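Long-range contact in tail fiber protein (Acinetobacter phage AM24, PDB 5W5P), which is a trimeric phage tailspike that probably recognises and degrades the capsular polysaccharide of the Acinetobacter host: residues F182-S193 against V220-N228. Numbering follows the deposited sequence.
Sequences FTSKRSIGLETS and VVNGDRLYN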
ATOM      1  N   PHE A 182      -8.470 -25.409 -13.970  1.00 38.07           N
ATOM      2  CA  PHE A 182      -7.248 -25.024 -14.658  1.00 40.55           C
ATOM      3  C   PHE A 182      -6.060 -25.479 -13.828  1.00 46.12           C
ATOM      4  O   PHE A 182      -5.996 -25.214 -12.621  1.00 48.13           O
ATOM      5  CB  PHE A 182      -7.211 -23.515 -14.905  1.00 39.32           C
ATOM      6  CG  PHE A 182      -8.126 -23.069 -16.008  1.00 39.49           C
ATOM      7  CD1 PHE A 182      -7.898 -23.472 -17.317  1.00 37.85           C
ATOM      8  CD2 PHE A 182      -9.227 -22.274 -15.737  1.00 44.91           C
ATOM      9  CE1 PHE A 182      -8.745 -23.076 -18.339  1.00 38.15           C
ATOM     10  CE2 PHE A 182     -10.082 -21.873 -16.754  1.00 44.81           C
ATOM     11  CZ  PHE A 182      -9.838 -22.276 -18.059  1.00 40.92           C
ATOM     12  N   THR A 183      -5.138 -26.190 -14.469  1.00 44.36           N
ATOM     13  CA  THR A 183      -3.954 -26.706 -13.801  1.00 39.42           C
ATOM     14  C   THR A 183      -2.830 -26.758 -14.828  1.00 41.16           C
ATOM     15  O   THR A 183      -2.965 -26.245 -15.942  1.00 42.30           O
ATOM     16  CB  THR A 183      -4.249 -28.072 -13.170  1.00 39.55           C
ATOM     17  OG1 THR A 183      -3.110 -28.518 -12.427  1.00 43.60           O
ATOM     18  CG2 THR A 183      -4.573 -29.100 -14.247  1.00 39.33           C
ATOM     19  N   SER A 184      -1.717 -27.379 -14.457  1.00 42.25           N
ATOM     20  CA  SER A 184      -0.632 -27.583 -15.402  1.00 41.12           C
ATOM     21  C   SER A 184      -0.889 -28.841 -16.217  1.00 46.22           C
ATOM     22  O   SER A 184      -1.349 -29.857 -15.687  1.00 44.96           O
ATOM     23  CB  SER A 184       0.706 -27.687 -14.674  1.00 39.97           C
ATOM     24  OG  SER A 184       0.788 -28.900 -13.945  1.00 42.68           O
ATOM     25  N   LYS A 185      -0.600 -28.766 -17.519  1.00 50.44           N
ATOM     26  CA  LYS A 185      -0.800 -29.927 -18.381  1.00 47.60           C
ATOM     27  C   LYS A 185       0.090 -31.090 -17.962  1.00 47.07           C
ATOM     28  O   LYS A 185      -0.331 -32.251 -18.023  1.00 52.30           O
ATOM     29  CB  LYS A 185      -0.547 -29.559 -19.842  1.00 46.67           C
ATOM     30  CG  LYS A 185      -0.826 -30.696 -20.820  1.00 49.27           C
ATOM     31  CD  LYS A 185      -0.500 -30.296 -22.256  1.00 49.08           C
ATOM     32  CE  LYS A 185      -1.756 -30.173 -23.100  1.00 53.63           C
ATOM     33  NZ  LYS A 185      -1.960 -31.343 -24.005  1.00 59.99           N
ATOM     34  N   ARG A 186       1.320 -30.806 -17.523  1.00 44.83           N
ATOM     35  CA  ARG A 186       2.248 -31.894 -17.232  1.00 45.25           C
ATOM     36  C   ARG A 186       1.928 -32.616 -15.931  1.00 48.63           C
ATOM     37  O   ARG A 186       2.539 -33.655 -15.657  1.00 51.15           O
ATOM     38  CB  ARG A 186       3.688 -31.386 -17.205  1.00 42.97           C
ATOM     39  CG  ARG A 186       3.998 -30.361 -16.137  1.00 44.71           C
ATOM     40  CD  ARG A 186       5.484 -30.068 -16.128  1.00 42.05           C
ATOM     41  NE  ARG A 186       5.832 -28.965 -15.241  1.00 45.78           N
ATOM     42  CZ  ARG A 186       7.081 -28.612 -14.941  1.00 46.37           C
ATOM     43  NH1 ARG A 186       8.102 -29.280 -15.455  1.00 45.92           N
ATOM     44  NH2 ARG A 186       7.311 -27.590 -14.129  1.00 47.39           N
ATOM     45  N   SER A 187       0.987 -32.107 -15.137  1.00 49.95           N
ATOM     46  CA  SER A 187       0.501 -32.818 -13.962  1.00 46.96           C
ATOM     47  C   SER A 187      -0.670 -33.742 -14.267  1.00 46.54           C
ATOM     48  O   SER A 187      -1.022 -34.568 -13.418  1.00 50.67           O
ATOM     49  CB  SER A 187       0.083 -31.824 -12.874  1.00 47.39           C
ATOM     50  OG  SER A 187      -1.175 -31.242 -13.174  1.00 44.09           O
ATOM     51  N   ILE A 188      -1.283 -33.629 -15.446  1.00 42.92           N
ATOM     52  CA  ILE A 188      -2.412 -34.487 -15.787  1.00 46.59           C
ATOM     53  C   ILE A 188      -1.923 -35.917 -15.969  1.00 50.22           C
ATOM     54  O   ILE A 188      -1.000 -36.183 -16.750  1.00 51.16           O
ATOM     55  CB  ILE A 188      -3.124 -33.969 -17.044  1.00 46.94           C
ATOM     56  CG1 ILE A 188      -3.730 -32.589 -16.774  1.00 45.14           C
ATOM     57  CG2 ILE A 188      -4.198 -34.956 -17.493  1.00 44.01           C
ATOM     58  CD1 ILE A 188      -4.261 -31.894 -18.006  1.00 41.51           C
ATOM     59  N   GLY A 189      -2.554 -36.849 -15.254  1.00 52.87           N
ATOM     60  CA  GLY A 189      -2.084 -38.210 -15.169  1.00 53.00           C
ATOM     61  C   GLY A 189      -1.150 -38.479 -14.007  1.00 53.97           C
ATOM     62  O   GLY A 189      -0.935 -39.645 -13.659  1.00 55.49           O
ATOM     63  N   LEU A 190      -0.588 -37.436 -13.400  1.00 50.15           N
ATOM     64  CA  LEU A 190       0.271 -37.549 -12.227  1.00 49.79           C
ATOM     65  C   LEU A 190      -0.139 -36.526 -11.187  1.00 48.27           C
ATOM     66  O   LEU A 190       0.688 -35.818 -10.611  1.00 49.95           O
ATOM     67  CB  LEU A 190       1.740 -37.370 -12.591  1.00 51.86           C
ATOM     68  CG  LEU A 190       2.270 -38.204 -13.754  1.00 53.60           C
ATOM     69  CD1 LEU A 190       3.333 -37.435 -14.520  1.00 47.35           C
ATOM     70  CD2 LEU A 190       2.807 -39.526 -13.235  1.00 55.36           C
ATOM     71  N   GLU A 191      -1.444 -36.441 -10.936  1.00 46.62           N
ATOM     72  CA  GLU A 191      -1.989 -35.355 -10.131  1.00 45.84           C
ATOM     73  C   GLU A 191      -1.489 -35.403  -8.692  1.00 47.59           C
ATOM     74  O   GLU A 191      -1.351 -34.356  -8.048  1.00 47.30           O
ATOM     75  CB  GLU A 191      -3.518 -35.396 -10.184  1.00 44.05           C
ATOM     76  CG  GLU A 191      -4.096 -34.978 -11.534  1.00 43.64           C
ATOM     77  CD  GLU A 191      -4.277 -36.140 -12.508  1.00 49.18           C
ATOM     78  OE1 GLU A 191      -3.716 -37.232 -12.267  1.00 45.89           O
ATOM     79  OE2 GLU A 191      -4.977 -35.952 -13.527  1.00 48.02           O
ATOM     80  N   THR A 192      -1.188 -36.597  -8.181  1.00 50.47           N
ATOM     81  CA  THR A 192      -0.740 -36.773  -6.805  1.00 51.31           C
ATOM     82  C   THR A 192       0.781 -36.833  -6.688  1.00 51.64           C
ATOM     83  O   THR A 192       1.298 -37.343  -5.687  1.00 57.34           O
ATOM     84  CB  THR A 192      -1.358 -38.040  -6.209  1.00 53.37           C
ATOM     85  OG1 THR A 192      -1.202 -39.128  -7.130  1.00 58.16           O
ATOM     86  CG2 THR A 192      -2.839 -37.829  -5.932  1.00 46.87           C
ATOM     87  N   SER A 193       1.504 -36.314  -7.677  1.00 47.89           N
ATOM     88  CA  SER A 193       2.956 -36.427  -7.677  1.00 50.53           C
ATOM     89  C   SER A 193       3.579 -35.490  -6.649  1.00 50.61           C
ATOM     90  O   SER A 193       3.119 -34.360  -6.458  1.00 49.45           O
ATOM     91  CB  SER A 193       3.518 -36.111  -9.061  1.00 53.50           C
ATOM     92  OG  SER A 193       4.929 -35.975  -9.020  1.00 53.66           O
ATOM     93  N   VAL A 220     -11.398 -22.902  -9.292  1.00 37.43           N
ATOM     94  CA  VAL A 220     -10.996 -22.330 -10.577  1.00 37.86           C
ATOM     95  C   VAL A 220      -9.531 -22.643 -10.855  1.00 41.55           C
ATOM     96  O   VAL A 220      -9.198 -23.235 -11.888  1.00 43.99           O
ATOM     97  CB  VAL A 220     -11.251 -20.812 -10.623  1.00 38.82           C
ATOM     98  CG1 VAL A 220     -10.890 -20.250 -11.997  1.00 34.95           C
ATOM     99  CG2 VAL A 220     -12.702 -20.506 -10.276  1.00 42.81           C
ATOM    100  N   VAL A 221      -8.647 -22.262  -9.936  1.00 43.70           N
ATOM    101  CA  VAL A 221      -7.208 -22.411 -10.116  1.00 42.54           C
ATOM    102  C   VAL A 221      -6.701 -23.493  -9.171  1.00 43.61           C
ATOM    103  O   VAL A 221      -6.960 -23.445  -7.962  1.00 43.40           O
ATOM    104  CB  VAL A 221      -6.474 -21.081  -9.873  1.00 41.56           C
ATOM    105  CG1 VAL A 221      -4.968 -21.312  -9.777  1.00 37.61           C
ATOM    106  CG2 VAL A 221      -6.794 -20.079 -10.979  1.00 42.90           C
ATOM    107  N   ASN A 222      -5.982 -24.468  -9.726  1.00 44.75           N
ATOM    108  CA  ASN A 222      -5.266 -25.463  -8.931  1.00 39.99           C
ATOM    109  C   ASN A 222      -3.937 -24.851  -8.521  1.00 40.93           C
ATOM    110  O   ASN A 222      -2.996 -24.793  -9.317  1.00 44.70           O
ATOM    111  CB  ASN A 222      -5.058 -26.750  -9.721  1.00 38.13           C
ATOM    112  CG  ASN A 222      -4.552 -27.891  -8.857  1.00 45.18           C
ATOM    113  OD1 ASN A 222      -3.831 -27.677  -7.879  1.00 48.62           O
ATOM    114  ND2 ASN A 222      -4.927 -29.115  -9.215  1.00 45.90           N
ATOM    115  N   GLY A 223      -3.856 -24.390  -7.271  1.00 38.30           N
ATOM    116  CA  GLY A 223      -2.651 -23.741  -6.787  1.00 37.28           C
ATOM    117  C   GLY A 223      -1.483 -24.674  -6.541  1.00 36.61           C
ATOM    118  O   GLY A 223      -0.373 -24.187  -6.295  1.00 35.83           O
ATOM    119  N   ASP A 224      -1.708 -25.992  -6.581  1.00 37.94           N
ATOM    120  CA  ASP A 224      -0.596 -26.934  -6.503  1.00 38.31           C
ATOM    121  C   ASP A 224       0.289 -26.854  -7.734  1.00 39.59           C
ATOM    122  O   ASP A 224       1.483 -27.169  -7.656  1.00 41.39           O
ATOM    123  CB  ASP A 224      -1.111 -28.368  -6.358  1.00 41.84           C
ATOM    124  CG  ASP A 224      -1.651 -28.671  -4.980  1.00 42.73           C
ATOM    125  OD1 ASP A 224      -0.942 -28.428  -3.976  1.00 43.34           O
ATOM    126  OD2 ASP A 224      -2.793 -29.170  -4.903  1.00 40.92           O
ATOM    127  N   ARG A 225      -0.278 -26.458  -8.882  1.00 40.79           N
ATOM    128  CA  ARG A 225       0.393 -26.565 -10.174  1.00 42.15           C
ATOM    129  C   ARG A 225       0.503 -25.256 -10.936  1.00 43.78           C
ATOM    130  O   ARG A 225       1.203 -25.219 -11.954  1.00 42.11           O
ATOM    131  CB  ARG A 225      -0.325 -27.587 -11.072  1.00 38.01           C
ATOM    132  CG  ARG A 225      -0.639 -28.898 -10.395  1.00 38.80           C
ATOM    133  CD  ARG A 225       0.592 -29.521  -9.750  1.00 39.43           C
ATOM    134  NE  ARG A 225       0.314 -30.838  -9.185  1.00 41.68           N
ATOM    135  CZ  ARG A 225       1.222 -31.599  -8.584  1.00 43.92           C
ATOM    136  NH1 ARG A 225       2.471 -31.168  -8.461  1.00 41.11           N
ATOM    137  NH2 ARG A 225       0.879 -32.782  -8.088  1.00 42.42           N
ATOM    138  N   LEU A 226      -0.150 -24.188 -10.479  1.00 46.25           N
ATOM    139  CA  LEU A 226      -0.149 -22.899 -11.161  1.00 42.96           C
ATOM    140  C   LEU A 226       0.506 -21.870 -10.250  1.00 41.46           C
ATOM    141  O   LEU A 226      -0.062 -21.501  -9.216  1.00 40.56           O
ATOM    142  CB  LEU A 226      -1.572 -22.485 -11.535  1.00 41.99           C
ATOM    143  CG  LEU A 226      -2.240 -23.397 -12.572  1.00 42.89           C
ATOM    144  CD1 LEU A 226      -3.588 -22.853 -13.039  1.00 44.55           C
ATOM    145  CD2 LEU A 226      -1.312 -23.610 -13.751  1.00 39.28           C
ATOM    146  N   TYR A 227       1.701 -21.421 -10.629  1.00 43.34           N
ATOM    147  CA  TYR A 227       2.442 -20.396  -9.908  1.00 39.88           C
ATOM    148  C   TYR A 227       2.486 -19.119 -10.734  1.00 40.58           C
ATOM    149  O   TYR A 227       2.225 -19.126 -11.940  1.00 44.38           O
ATOM    150  CB  TYR A 227       3.875 -20.848  -9.599  1.00 41.29           C
ATOM    151  CG  TYR A 227       4.000 -22.131  -8.803  1.00 41.17           C
ATOM    152  CD1 TYR A 227       2.941 -22.611  -8.042  1.00 38.31           C
ATOM    153  CD2 TYR A 227       5.195 -22.853  -8.800  1.00 40.32           C
ATOM    154  CE1 TYR A 227       3.058 -23.781  -7.315  1.00 42.40           C
ATOM    155  CE2 TYR A 227       5.322 -24.028  -8.069  1.00 39.08           C
ATOM    156  CZ  TYR A 227       4.250 -24.485  -7.332  1.00 41.63           C
ATOM    157  OH  TYR A 227       4.357 -25.645  -6.602  1.00 42.09           O
ATOM    158  N   ASN A 228       2.841 -18.021 -10.069  1.00 37.95           N
ATOM    159  CA  ASN A 228       2.943 -16.706 -10.694  1.00 34.14           C
ATOM    160  C   ASN A 228       1.654 -16.366 -11.445  1.00 39.07           C
ATOM    161  O   ASN A 228       1.631 -16.196 -12.665  1.00 40.75           O
ATOM    162  CB  ASN A 228       4.164 -16.627 -11.616  1.00 34.72           C
ATOM    163  CG  ASN A 228       5.485 -16.752 -10.864  1.00 41.61           C
ATOM    164  OD1 ASN A 228       5.541 -17.291  -9.760  1.00 41.37           O
ATOM    165  ND2 ASN A 228       6.557 -16.261 -11.472  1.00 35.66           N
TER
HETATM  166  O   HOH W   1      -2.275 -31.847  -9.141  1.00 41.50           O
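The Arg225 chain is bent about its CB-CG bond (chi2 -53°) and extended beyond it, which carries its guanidinium past Ser187 and into the loop 187-193. With OG1 of Thr183 trans to the backbone nitrogen (chi1 -175°), the hydroxyl comes against the root of the arginine, OG1 lying 3.2 Å from Arg225 CG; the two side chains lie alongside each other and point the same way. Ser184 OG, which is hydrogen-bonded to Leu197 O, flanks Arg225 CB, while Ser187 CB rests against CD and NE. At the far end one nitrogen serves two carbonyl oxygens, both of which lie in the guanidinium plane. Arg225 NH2 gives a nearly straight bond to Ser193 O (3.2 Å, 172°) on a lone pair, and a shorter one to Glu191 O (2.7 Å) from above the carbonyl plane. A water accepts from Arg225 NE at 2.8 Å and donates to Glu191 O, so two of the arginine's nitrogens are tied to that carbonyl, directly or through water. These bonds should fix the rotation of the guanidinium and tie the loop, with its type II turn 187-190 and type I turn 190-193, to the turn that carries Arg225. Further along, the backbones meet in a single parallel bridge: Phe182 N donates to Val220 O at 3.1 Å and Asn222 N to Phe182 O at 3.0 Å. Leu226 lays its methyls along this strand, CD1 3.4 Å from Phe182 O and CD2 against the carbonyl carbon of Thr183. Asn222 OD1 accepts from Asp224 N, an Asx turn that starts the bend leading to Arg225. Strand 182-184 also bonds to Val151 and Leu153, and Val221 to Leu242 and Arg244, so the bridge continues a parallel ladder from rung to rung, as is characteristic of the right-handed beta-helix of phage tailspikes.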